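Side-chain contacts in octenoyl-CoA reductase/carboxylase (Streptomyces sp., PDB 4A0S), which catalyses the NADPH-dependent reductive carboxylation of 2-octenoyl-CoA, probably supplying an unusual extender unit for cinnabaramide polyketide biosynthesis: residues A[344-347]-A[348-351]; A[78-81]-A[82-85]; A[122-125]-A[126-130]; A[146-149]-A[150-153]; A[371-374]-A[375-378]. One frame throughout, in Å; residues are numbered along the deposited sequence.

Contact 1. Residues A[344-347]-A[348-351]; sequences TFDN and RYLW. With CO8 (octanoyl-coenzyme A), chain L.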
# COMPACT_ATOMS: atom_id res chain seq x y z
N THR A 344 11.70 -15.66 19.88
CA THR A 344 10.63 -16.62 19.99
C THR A 344 9.34 -15.87 20.26
O THR A 344 9.31 -14.91 21.03
CB THR A 344 10.88 -17.65 21.10
OG1 THR A 344 12.10 -18.34 20.80
CG2 THR A 344 9.72 -18.66 21.19
N PHE A 345 8.29 -16.30 19.58
CA PHE A 345 7.00 -15.71 19.73
C PHE A 345 5.96 -16.77 19.46
O PHE A 345 6.23 -17.79 18.81
CB PHE A 345 6.82 -14.50 18.80
CG PHE A 345 6.69 -14.86 17.35
CD1 PHE A 345 7.82 -15.07 16.57
CD2 PHE A 345 5.43 -15.02 16.77
CE1 PHE A 345 7.70 -15.42 15.21
CE2 PHE A 345 5.31 -15.36 15.42
CZ PHE A 345 6.44 -15.57 14.64
N ASP A 346 4.76 -16.52 19.96
CA ASP A 346 3.63 -17.39 19.76
C ASP A 346 2.94 -16.93 18.48
O ASP A 346 2.39 -15.83 18.41
CB ASP A 346 2.71 -17.29 20.98
CG ASP A 346 1.58 -18.28 20.95
OD1 ASP A 346 1.10 -18.67 19.87
OD2 ASP A 346 1.14 -18.67 22.05
N ASN A 347 3.00 -17.77 17.47
CA ASN A 347 2.48 -17.41 16.16
C ASN A 347 0.97 -17.31 16.13
O ASN A 347 0.41 -16.67 15.25
CB ASN A 347 2.95 -18.37 15.07
CG ASN A 347 2.70 -17.83 13.66
OD1 ASN A 347 2.97 -16.66 13.38
ND2 ASN A 347 2.17 -18.67 12.79
N ARG A 348 0.31 -17.92 17.10
CA ARG A 348 -1.13 -17.79 17.18
C ARG A 348 -1.53 -16.32 17.26
O ARG A 348 -2.45 -15.89 16.58
CB ARG A 348 -1.70 -18.57 18.36
CG ARG A 348 -1.67 -20.06 18.12
CD ARG A 348 -2.06 -20.80 19.36
NE ARG A 348 -1.36 -20.27 20.53
CZ ARG A 348 -1.72 -20.50 21.79
NH1 ARG A 348 -2.77 -21.26 22.06
NH2 ARG A 348 -1.02 -19.95 22.79
N TYR A 349 -0.81 -15.55 18.06
CA TYR A 349 -1.10 -14.13 18.17
C TYR A 349 -0.83 -13.42 16.85
O TYR A 349 -1.51 -12.46 16.51
CB TYR A 349 -0.35 -13.51 19.35
CG TYR A 349 -0.87 -14.08 20.64
CD1 TYR A 349 -2.00 -13.55 21.24
CD2 TYR A 349 -0.28 -15.21 21.21
CE1 TYR A 349 -2.51 -14.10 22.42
CE2 TYR A 349 -0.77 -15.77 22.38
CZ TYR A 349 -1.89 -15.20 22.98
OH TYR A 349 -2.38 -15.75 24.13
N LEU A 350 0.12 -13.93 16.09
CA LEU A 350 0.43 -13.29 14.83
C LEU A 350 -0.64 -13.55 13.77
O LEU A 350 -1.21 -12.61 13.22
CB LEU A 350 1.79 -13.72 14.31
CG LEU A 350 2.26 -12.77 13.22
CD1 LEU A 350 2.75 -11.48 13.88
CD2 LEU A 350 3.38 -13.42 12.48
N TRP A 351 -0.90 -14.82 13.46
CA TRP A 351 -1.81 -15.12 12.36
C TRP A 351 -3.28 -14.97 12.76
O TRP A 351 -4.07 -14.43 12.00
CB TRP A 351 -1.54 -16.49 11.75
CG TRP A 351 -2.47 -17.58 12.21
CD1 TRP A 351 -3.80 -17.73 11.89
CD2 TRP A 351 -2.15 -18.68 13.06
NE1 TRP A 351 -4.32 -18.84 12.51
CE2 TRP A 351 -3.32 -19.45 13.22
CE3 TRP A 351 -0.97 -19.10 13.70
CZ2 TRP A 351 -3.36 -20.61 14.00
CZ3 TRP A 351 -1.01 -20.26 14.46
CH2 TRP A 351 -2.19 -20.99 14.61
N1A CO8 L . -10.43 -26.70 29.01
C2A CO8 L . -11.20 -25.64 29.23
N3A CO8 L . -10.76 -24.40 29.02
C4A CO8 L . -9.50 -24.19 28.57
C5A CO8 L . -8.67 -25.28 28.33
C6A CO8 L . -9.17 -26.56 28.57
N6A CO8 L . -8.41 -27.64 28.35
N7A CO8 L . -7.50 -24.81 27.91
C8A CO8 L . -7.59 -23.48 27.88
N9A CO8 L . -8.81 -23.09 28.29
C1B CO8 L . -9.31 -21.67 28.38
C2B CO8 L . -8.70 -20.81 29.49
O2B CO8 L . -9.73 -19.99 30.08
C3B CO8 L . -7.68 -19.94 28.75
O3B CO8 L . -7.58 -18.64 29.36
P3B CO8 L . -6.18 -18.14 30.00
O7A CO8 L . -5.78 -19.29 31.07
O8A CO8 L . -5.08 -18.23 28.81
O9A CO8 L . -6.31 -16.79 30.58
C4B CO8 L . -8.33 -19.76 27.39
O4B CO8 L . -8.94 -21.04 27.11
C5B CO8 L . -7.25 -19.35 26.35
O5B CO8 L . -7.84 -18.94 25.10
P1A CO8 L . -8.46 -17.43 24.87
O1A CO8 L . -8.82 -17.34 23.28
O2A CO8 L . -9.64 -17.16 25.74
O3A CO8 L . -7.28 -16.34 25.17
P2A CO8 L . -6.48 -15.49 24.02
O4A CO8 L . -5.18 -14.93 24.79
O5A CO8 L . -7.26 -14.40 23.34
O6A CO8 L . -5.90 -16.56 22.97
CBP CO8 L . -5.47 -17.57 20.79
CCP CO8 L . -5.91 -16.31 21.55
CDP CO8 L . -4.02 -17.88 21.21
CEP CO8 L . -5.54 -17.25 19.29
CAP CO8 L . -6.42 -18.73 21.19
OAP CO8 L . -7.80 -18.33 21.04
C9P CO8 L . -6.21 -19.98 20.32
O9P CO8 L . -5.21 -20.69 20.44
N8P CO8 L . -7.20 -20.17 19.44
C7P CO8 L . -7.21 -21.25 18.46
C6P CO8 L . -6.17 -20.92 17.39
C5P CO8 L . -5.66 -22.23 16.80
O5P CO8 L . -4.73 -22.84 17.33
N4P CO8 L . -6.31 -22.65 15.72
C3P CO8 L . -7.42 -21.91 15.11
C2P CO8 L . -7.69 -22.52 13.74
S1P CO8 L . -6.54 -21.92 12.45
C1' CO8 L . -7.50 -22.47 11.13
O1' CO8 L . -7.43 -23.66 10.80
C2' CO8 L . -8.36 -21.56 10.53
C3' CO8 L . -9.18 -21.91 9.46
C4' CO8 L . -10.01 -20.99 8.80
C5' CO8 L . -10.11 -19.60 9.43
C6' CO8 L . -11.26 -18.80 8.79
C7' CO8 L . -11.51 -17.58 9.66
C8' CO8 L . -12.58 -16.71 9.02

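Contact 2. Residues A[78-81]-A[82-85]; sequences TVWS and AMFE. With NAP (NADP nicotinamide-adenine-dinucleotide phosphate), chain F.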
# COMPACT_ATOMS: atom_id res chain seq x y z
N THR A 78 28.23 0.83 16.61
CA THR A 78 29.59 1.19 17.01
C THR A 78 30.01 0.27 18.14
O THR A 78 31.10 -0.29 18.11
CB THR A 78 29.67 2.66 17.47
OG1 THR A 78 28.98 3.49 16.53
CG2 THR A 78 31.15 3.12 17.62
N VAL A 79 29.14 0.14 19.14
CA VAL A 79 29.30 -0.82 20.22
C VAL A 79 29.41 -2.26 19.71
O VAL A 79 30.34 -2.96 20.10
CB VAL A 79 28.14 -0.73 21.24
CG1 VAL A 79 28.29 -1.77 22.34
CG2 VAL A 79 28.04 0.69 21.81
N TRP A 80 28.47 -2.70 18.87
CA TRP A 80 28.54 -4.05 18.31
C TRP A 80 29.90 -4.25 17.63
O TRP A 80 30.54 -5.27 17.84
CB TRP A 80 27.44 -4.32 17.28
CG TRP A 80 26.05 -4.30 17.79
CD1 TRP A 80 25.00 -3.60 17.27
CD2 TRP A 80 25.54 -4.99 18.93
NE1 TRP A 80 23.86 -3.83 18.00
CE2 TRP A 80 24.16 -4.67 19.03
CE3 TRP A 80 26.11 -5.85 19.89
CZ2 TRP A 80 23.34 -5.18 20.05
CZ3 TRP A 80 25.30 -6.36 20.89
CH2 TRP A 80 23.92 -6.03 20.96
N SER A 81 30.30 -3.27 16.81
CA SER A 81 31.61 -3.29 16.13
C SER A 81 32.76 -3.53 17.07
O SER A 81 33.59 -4.40 16.85
CB SER A 81 31.91 -1.94 15.47
OG SER A 81 31.04 -1.67 14.42
N ALA A 82 32.83 -2.69 18.10
CA ALA A 82 33.93 -2.72 19.04
C ALA A 82 33.93 -3.99 19.90
O ALA A 82 34.93 -4.34 20.51
CB ALA A 82 33.91 -1.50 19.91
N MET A 83 32.78 -4.66 19.95
CA MET A 83 32.66 -5.96 20.59
C MET A 83 32.91 -7.12 19.63
O MET A 83 32.92 -8.28 20.05
CB MET A 83 31.26 -6.13 21.17
CG MET A 83 30.96 -5.26 22.36
SD MET A 83 29.22 -5.35 22.83
CE MET A 83 28.99 -7.07 23.17
N PHE A 84 33.10 -6.80 18.35
CA PHE A 84 33.16 -7.81 17.27
C PHE A 84 31.93 -8.73 17.21
O PHE A 84 31.98 -9.88 16.76
CB PHE A 84 34.49 -8.58 17.30
CG PHE A 84 35.71 -7.69 17.39
CD1 PHE A 84 36.20 -7.04 16.26
CD2 PHE A 84 36.36 -7.50 18.61
CE1 PHE A 84 37.33 -6.20 16.35
CE2 PHE A 84 37.49 -6.66 18.70
CZ PHE A 84 37.97 -6.02 17.57
N GLU A 85 30.79 -8.18 17.65
CA GLU A 85 29.52 -8.89 17.65
C GLU A 85 28.49 -8.34 16.64
O GLU A 85 28.52 -7.15 16.31
CB GLU A 85 28.92 -8.87 19.04
CG GLU A 85 29.68 -9.73 20.02
CD GLU A 85 28.90 -9.95 21.29
OE1 GLU A 85 27.81 -9.35 21.42
OE2 GLU A 85 29.36 -10.72 22.14
PA NAP F . 20.51 2.71 22.69
O1A NAP F . 20.62 4.27 22.49
O2A NAP F . 21.49 2.09 23.63
O5B NAP F . 19.08 2.47 23.23
C5B NAP F . 18.68 1.12 23.36
C4B NAP F . 17.60 1.10 24.43
O4B NAP F . 17.17 -0.27 24.52
C3B NAP F . 18.12 1.50 25.83
O3B NAP F . 17.48 2.72 26.14
C2B NAP F . 17.54 0.46 26.77
O2B NAP F . 16.24 0.82 27.23
C1B NAP F . 17.40 -0.75 25.92
N9A NAP F . 18.69 -1.48 25.94
C8A NAP F . 19.94 -1.00 26.04
N7A NAP F . 20.83 -2.00 25.97
C5A NAP F . 20.12 -3.11 25.83
C6A NAP F . 20.48 -4.43 25.74
N6A NAP F . 21.77 -4.77 25.75
N1A NAP F . 19.52 -5.33 25.60
C2A NAP F . 18.24 -4.99 25.55
N3A NAP F . 17.85 -3.74 25.67
C4A NAP F . 18.78 -2.79 25.80
O3 NAP F . 20.60 1.96 21.29
PN NAP F . 19.73 2.37 20.00
O1N NAP F . 20.71 3.34 19.24
O2N NAP F . 18.34 2.86 20.31
O5D NAP F . 19.75 0.95 19.27
C5D NAP F . 18.94 -0.05 19.87
C4D NAP F . 19.09 -1.26 19.00
O4D NAP F . 18.66 -0.86 17.65
C3D NAP F . 20.55 -1.72 18.84
O3D NAP F . 20.45 -3.15 18.85
C2D NAP F . 20.95 -1.20 17.48
O2D NAP F . 21.98 -2.02 16.88
C1D NAP F . 19.65 -1.44 16.75
N1N NAP F . 19.57 -0.45 15.70
C2N NAP F . 19.26 -0.90 14.44
C3N NAP F . 19.18 0.05 13.47
C7N NAP F . 18.86 -0.44 12.11
O7N NAP F . 18.56 -1.61 11.89
N7N NAP F . 18.97 0.50 11.20
C4N NAP F . 19.41 1.41 13.72
C5N NAP F . 19.71 1.88 14.98
C6N NAP F . 19.79 0.93 15.99
P2B NAP F . 15.72 0.01 28.52
O1X NAP F . 14.53 1.04 28.91
O2X NAP F . 15.12 -1.43 28.10
O3X NAP F . 16.95 0.01 29.40

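Contact 3. Residues A[122-125]-A[126-130]; sequences VRTG and IGVRR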
# COMPACT_ATOMS: atom_id res chain seq x y z
N VAL A 122 34.78 18.42 1.91
CA VAL A 122 36.10 18.95 1.57
C VAL A 122 36.54 18.53 0.16
O VAL A 122 37.28 19.24 -0.51
CB VAL A 122 37.15 18.66 2.66
CG1 VAL A 122 36.82 19.42 3.93
CG2 VAL A 122 37.23 17.17 2.95
N ARG A 123 36.07 17.37 -0.29
CA ARG A 123 36.34 16.92 -1.65
C ARG A 123 35.16 16.13 -2.16
O ARG A 123 34.47 15.48 -1.39
CB ARG A 123 37.59 16.03 -1.71
CG ARG A 123 38.90 16.74 -1.38
CD ARG A 123 39.33 17.66 -2.51
NE ARG A 123 40.68 18.19 -2.29
CZ ARG A 123 40.99 19.17 -1.44
NH1 ARG A 123 40.06 19.76 -0.69
NH2 ARG A 123 42.25 19.54 -1.33
N THR A 124 34.94 16.18 -3.47
CA THR A 124 33.92 15.36 -4.09
C THR A 124 34.55 14.65 -5.26
O THR A 124 35.41 15.23 -5.97
CB THR A 124 32.76 16.22 -4.63
OG1 THR A 124 33.22 17.04 -5.71
CG2 THR A 124 32.17 17.10 -3.54
N GLY A 125 34.13 13.42 -5.48
CA GLY A 125 34.55 12.66 -6.65
C GLY A 125 34.00 13.31 -7.91
O GLY A 125 33.05 14.11 -7.84
N ILE A 126 34.57 12.96 -9.06
CA ILE A 126 34.21 13.61 -10.32
C ILE A 126 32.79 13.29 -10.75
O ILE A 126 32.24 13.94 -11.64
CB ILE A 126 35.18 13.24 -11.45
CG1 ILE A 126 35.21 11.72 -11.67
CG2 ILE A 126 36.57 13.82 -11.11
CD1 ILE A 126 35.72 11.30 -13.07
N GLY A 127 32.22 12.27 -10.12
CA GLY A 127 30.84 11.88 -10.40
C GLY A 127 29.85 12.43 -9.40
O GLY A 127 28.66 12.09 -9.46
N VAL A 128 30.31 13.26 -8.48
CA VAL A 128 29.40 13.79 -7.47
C VAL A 128 28.77 15.07 -7.99
O VAL A 128 29.46 15.94 -8.54
CB VAL A 128 30.13 14.03 -6.13
CG1 VAL A 128 29.23 14.75 -5.12
CG2 VAL A 128 30.60 12.71 -5.58
N ARG A 129 27.46 15.17 -7.86
CA ARG A 129 26.73 16.34 -8.26
C ARG A 129 26.44 17.25 -7.10
O ARG A 129 26.25 16.79 -5.97
CB ARG A 129 25.42 15.93 -8.93
CG ARG A 129 25.70 15.29 -10.26
CD ARG A 129 24.47 14.85 -10.96
NE ARG A 129 23.96 13.59 -10.45
CZ ARG A 129 24.49 12.39 -10.67
NH1 ARG A 129 25.61 12.24 -11.38
NH2 ARG A 129 23.91 11.33 -10.14
N ARG A 130 26.44 18.55 -7.39
CA ARG A 130 25.84 19.58 -6.55
C ARG A 130 26.63 19.90 -5.30
O ARG A 130 26.89 21.08 -5.03
CB ARG A 130 24.37 19.28 -6.24
CG ARG A 130 23.47 19.29 -7.47
CD ARG A 130 22.03 18.98 -7.07
NE ARG A 130 21.86 17.59 -6.64
CZ ARG A 130 21.74 16.54 -7.46
NH1 ARG A 130 21.78 16.72 -8.77
NH2 ARG A 130 21.58 15.32 -6.96
O HOH W 1 32.09 16.92 -7.98

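Contact 4. Residues A[146-149]-A[150-153]; sequences EQEP and ATHG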
# COMPACT_ATOMS: atom_id res chain seq x y z
N GLU A 146 23.77 2.37 -6.25
CA GLU A 146 22.71 3.02 -7.02
C GLU A 146 22.54 2.40 -8.42
O GLU A 146 21.59 2.74 -9.15
CB GLU A 146 22.99 4.51 -7.11
CG GLU A 146 23.02 5.22 -5.76
CD GLU A 146 24.34 5.05 -5.03
OE1 GLU A 146 25.21 4.28 -5.49
OE2 GLU A 146 24.52 5.70 -3.99
N GLN A 147 23.42 1.47 -8.77
CA GLN A 147 23.36 0.73 -10.03
C GLN A 147 22.46 -0.47 -9.95
O GLN A 147 21.93 -0.95 -10.96
CB GLN A 147 24.73 0.21 -10.41
CG GLN A 147 25.43 1.04 -11.40
CD GLN A 147 26.71 0.39 -11.84
OE1 GLN A 147 27.78 0.89 -11.53
NE2 GLN A 147 26.61 -0.74 -12.54
N GLU A 148 22.29 -0.98 -8.74
CA GLU A 148 21.42 -2.12 -8.47
C GLU A 148 20.00 -1.66 -8.70
O GLU A 148 19.60 -0.65 -8.15
CB GLU A 148 21.46 -2.50 -7.00
CG GLU A 148 22.65 -3.19 -6.58
CD GLU A 148 22.39 -3.89 -5.29
OE1 GLU A 148 21.85 -5.01 -5.34
OE2 GLU A 148 22.68 -3.28 -4.24
N PRO A 149 19.22 -2.42 -9.47
CA PRO A 149 17.81 -2.08 -9.66
C PRO A 149 17.05 -1.90 -8.35
O PRO A 149 16.28 -0.94 -8.24
CB PRO A 149 17.29 -3.27 -10.47
CG PRO A 149 18.49 -3.61 -11.34
CD PRO A 149 19.66 -3.49 -10.39
N ALA A 150 17.29 -2.77 -7.37
CA ALA A 150 16.51 -2.77 -6.13
C ALA A 150 16.58 -1.41 -5.46
O ALA A 150 15.60 -0.93 -4.90
CB ALA A 150 16.98 -3.87 -5.19
N THR A 151 17.74 -0.77 -5.58
CA THR A 151 17.97 0.55 -4.98
C THR A 151 16.96 1.58 -5.47
O THR A 151 16.56 2.46 -4.72
CB THR A 151 19.37 1.08 -5.32
OG1 THR A 151 20.34 0.15 -4.83
CG2 THR A 151 19.61 2.46 -4.68
N HIS A 152 16.54 1.45 -6.72
CA HIS A 152 15.61 2.39 -7.32
C HIS A 152 14.16 2.12 -6.95
O HIS A 152 13.27 2.88 -7.33
CB HIS A 152 15.81 2.39 -8.83
CG HIS A 152 17.13 2.94 -9.25
ND1 HIS A 152 17.24 4.13 -9.93
CD2 HIS A 152 18.39 2.50 -9.03
CE1 HIS A 152 18.52 4.38 -10.15
NE2 HIS A 152 19.24 3.42 -9.60
N GLY A 153 13.92 1.03 -6.25
CA GLY A 153 12.60 0.78 -5.69
C GLY A 153 12.62 1.17 -4.23
O GLY A 153 11.63 1.66 -3.69

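Contact 5. Residues A[371-374]-A[375-378]; sequences TNRL and FESG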
# COMPACT_ATOMS: atom_id res chain seq x y z
N THR A 371 13.28 12.64 6.97
CA THR A 371 13.69 12.81 8.36
C THR A 371 14.32 14.18 8.55
O THR A 371 13.96 14.94 9.45
CB THR A 371 14.66 11.69 8.77
OG1 THR A 371 13.97 10.43 8.64
CG2 THR A 371 15.12 11.88 10.22
N ASN A 372 15.26 14.49 7.68
CA ASN A 372 15.99 15.75 7.73
C ASN A 372 15.03 16.94 7.66
O ASN A 372 15.21 17.92 8.36
CB ASN A 372 17.02 15.83 6.61
CG ASN A 372 18.10 16.82 6.89
OD1 ASN A 372 18.49 17.02 8.04
ND2 ASN A 372 18.61 17.44 5.84
N ARG A 373 13.99 16.82 6.84
CA ARG A 373 12.99 17.87 6.72
C ARG A 373 12.28 18.12 8.03
O ARG A 373 11.93 19.25 8.34
CB ARG A 373 11.98 17.53 5.65
CG ARG A 373 12.53 17.75 4.30
CD ARG A 373 11.68 17.08 3.28
NE ARG A 373 12.12 17.46 1.95
CZ ARG A 373 11.52 17.08 0.83
NH1 ARG A 373 10.46 16.28 0.86
NH2 ARG A 373 12.00 17.50 -0.33
N LEU A 374 12.07 17.06 8.80
CA LEU A 374 11.40 17.21 10.08
C LEU A 374 12.32 17.87 11.09
O LEU A 374 11.87 18.55 11.99
CB LEU A 374 10.92 15.86 10.58
CG LEU A 374 9.78 15.27 9.75
CD1 LEU A 374 9.46 13.85 10.21
CD2 LEU A 374 8.53 16.15 9.83
N PHE A 375 13.63 17.63 10.95
CA PHE A 375 14.59 18.34 11.79
C PHE A 375 14.67 19.80 11.38
O PHE A 375 14.71 20.69 12.23
CB PHE A 375 15.96 17.69 11.72
CG PHE A 375 16.08 16.50 12.59
CD1 PHE A 375 16.42 16.65 13.93
CD2 PHE A 375 15.79 15.24 12.09
CE1 PHE A 375 16.51 15.53 14.76
CE2 PHE A 375 15.88 14.11 12.92
CZ PHE A 375 16.23 14.27 14.25
N GLU A 376 14.64 20.01 10.07
CA GLU A 376 14.78 21.33 9.46
C GLU A 376 13.70 22.29 9.93
O GLU A 376 13.97 23.47 10.12
CB GLU A 376 14.78 21.23 7.94
CG GLU A 376 16.13 20.84 7.36
CD GLU A 376 16.06 20.61 5.87
OE1 GLU A 376 14.94 20.42 5.36
OE2 GLU A 376 17.11 20.66 5.20
N SER A 377 12.49 21.77 10.11
CA SER A 377 11.34 22.56 10.58
C SER A 377 11.30 22.67 12.10
O SER A 377 10.53 23.46 12.65
CB SER A 377 10.06 21.89 10.12
OG SER A 377 9.91 20.66 10.79
N GLY A 378 12.08 21.83 12.77
CA GLY A 378 12.08 21.82 14.23
C GLY A 378 10.95 20.97 14.77
O GLY A 378 10.75 20.88 15.99

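Contact 1. Residues A[344-347]-A[348-351]
Arg348 grips the carboxylate of Asp346 side-on, NH2 donating to OD2 at 2.6 Å and NE to OD1 at 3.0 Å. The two groups are nearly coplanar (5° apart), each oxygen offering its syn lone pair. With CG anti to its backbone N (chi1 -173°), Asp346 also brings OD1 back to the N-H of Arg348 at the helix start, met on the anti side at 3.0 Å, which makes it both N-cap and salt-bridge mate. The carboxylate fixes the guanidinium against octanoyl-CoA: methyl CDP lies over its centre, and NH1 makes a weak hydrogen bond to O9P. The same methyl lies over one face of the Tyr349 ring, offset toward its rim; Tyr349 OH donates to diphosphate oxygen O4A at 3.0 Å. Trp351 N bonds to Asn347 O (2.9 Å), while the indole edge brings CZ2 within 3.8 Å of the thioester sulfur S1P. Asn347 ND2 crosses to Ser337 and Thr334 of the second subunit; its OD1 is buried without a polar partner, against Leu350 CB. Phe345 CE2 packs on Leu350 CD2 at 4.0 Å. Phe345 and Tyr349 rest on helix 316-325, and Thr344 and Phe345 pair antiparallel with a strand of the second subunit, carrying the sheet across the interface.

Contact 2. Residues A[78-81]-A[82-85]
The Schellman motif that ends helix 76-82 joins Trp80 and Ser81 to Phe84 and Glu85, and the same turn holds an NADP-binding tryptophan. Phe84 takes up a positive phi, and two bonds run back into the last turn: Glu85 N to Trp80 O at 2.9 Å and Phe84 N to Ser81 O, also 2.9 Å. Ser81 O in turn lies over one face of the Phe84 ring, offset toward its rim. Trp80 has CG anti to its carbonyl carbon (chi1 -64°), which carries the indole out to the cofactor, where NE1 donates to O2D of the nicotinamide ribose at 2.8 Å with the oxygen near the ring plane. Met83 SD forms a Met-aromatic contact with Trp80, oblique and rather distant, 5.3 Å from the centroid of its six-membered ring. That sulfur is nearer to Val79 CG1 (3.7 Å), the two side chains running side by side. Glu85 OE1 approaches Trp80 CZ3 at 3.9 Å, the carboxylate turned 17° from the indole plane, while OE2 forms a salt bridge with Lys44. A leucine in place of Trp80 would probably leave the ribose hydroxyl without its N-H donor and Met83 without its aromatic neighbour. Val79 and Met83 pack on helices 393-401 and 46-49. Trp80 also touches octanoyl-CoA, and this helix end in the GroES-like domain lines the place where cofactor and octanoyl-CoA meet, consistent with the active-site cleft of a medium-chain dehydrogenase/reductase.

Contact 3. Residues A[122-125]-A[126-130]
Gly125 O is gripped by two donors, Val128 N at 2.9 Å and a water at 3.0 Å. The bond from Val128 N closes the turn. The same water also donates to Val128 O (2.9 Å) and accepts from Thr124 OG1, at a distance too short to be trusted closely, linking the strand to the chain that leaves the turn. Thr124 OG1 sits between its backbone N and carbonyl carbon (chi1 66°), the rotamer that turns the hydroxyl to the water and leaves the carbon side of the residue for Val128. There the two beta-branched side chains meet obliquely, Thr124 CB on Val128 CB at 3.7 Å, with Thr124 CG2 and Val128 CG1 next to each other. Val128 CG2 lies against Gly125 N at 3.6 Å. Residues 125-128 form a type I beta turn that ends strand 117-124 in the GroES-like domain, with Ile126 and Gly127 at its corners. Just before it, Val122 and Arg123 both face Leu66 in a classic beta bulge. Arg123 folds back so that NH1 donates to Val122 O at 2.8 Å, the oxygen lying in the guanidinium plane; its NH1 and NH2 also bond to Ile16 O and Ala19 O. After the turn, Arg129 and Arg130 form salt bridges with Asp145 of the third subunit; within it, Ile126 O accepts from Trp102 of that subunit.

Contact 4. Residues A[146-149]-A[150-153]
His152 closes the tight side of this turn by reaching back to the carbonyl of Glu146. Its NE2 donates to Glu146 O at 2.5 Å, so short that the exact length is doubtful, and the oxygen lies at the ring edge, near the ring plane. CG of His152 is anti to its carbonyl carbon (chi1 -67°), which lays the ring back along the chain and also sets CD2 beside Glu148 O at 3.5 Å. Two carbonyls thus border one edge of the imidazole, while a histidine of the third subunit, His365, meets the ring edge-to-face. The backbone from 149 to 153 follows helical angles without regular alpha-helical bonds: His152 N bonds to Pro149 O at 2.8 Å, and Gly153 N to Ala150 O. With the weaker Thr151 N to Glu148 O bond (3.2 Å), these make three successive links between residues three apart, in the loop that joins strands 142-143 and 162-163 of the GroES-like domain. Thr151 belongs to the packed side as well. The Thr151 and Glu148 side chains cross at about a right angle, OG1 3.6 Å from Glu148 CB and itself bonded to Asp145 O. The carboxylate of Glu148 goes to the backbone N atoms of Thr159 and Glu160. The looser side is that of Pro149 and Ala150, both partly exposed, where Pro149 also packs on Gln369 of the third subunit.

Contact 5. Residues A[371-374]-A[375-378]
Backbone bonds of the alpha-helical kind set the frame: Phe375 N to Thr371 O at 3.1 Å, Glu376 N to Asn372 O at 2.8 Å, and Ser377 N to Arg373 O. Apolar contact is concentrated on Thr371 and Phe375, whose side chains run side by side. The methyl CG2 of Thr371, anti to its backbone N, meets ring atom CE2 of Phe375 at 3.6 Å, and the ring edge brings CD2 close to Thr371 O (3.2 Å). Charged and polar groups gather on Glu376. Its CG packs on Asn372 O at 3.2 Å, and the extended chain then sends OE1 over Arg373 CG (3.7 Å) and OE2 to 3.6 Å from Asn372 ND2, an amide nitrogen that bonds to Pro186 O. Arg373 NE and Glu376 OE1 stay 5.3 Å apart, where the opposite charges may attract weakly, without a salt bridge. An alanine in place of Glu376 would probably leave Arg373 without this nearby negative charge and the Asn372 amide without its carboxylate neighbour. Thr371, Leu374 and Phe375 pack on helix 200-210, and Leu374 also on Phe240 of helix 232-243. Gly378, with phi 84°, then leaves the helical path and its N bonds back to Phe375 O, the positive-phi glycine exit typical of alpha-helix C-termini.

In the fold
Contacts 1, 2, 4 and 5 are largely buried; contact 3 lies at the surface. Contacts 1 and 2 both border bound ligands, yet in different ways: the first is a capped helix start with a salt bridge at a subunit interface, the second a helix end that touches no other protein chain. Contact 5, also a helix end, carries neither ligand nor salt bridge and packs between helices. Contacts 3 and 4 are loop turns of the GroES-like domain, their centres about 21 Å apart, and both meet the third subunit, contact 3 through arginine salt bridges, contact 4 through His152 and Gln147, the latter bonded to Arg129 of the third subunit. Contacts 1 and 3 lie on opposite sides of the chain's centre.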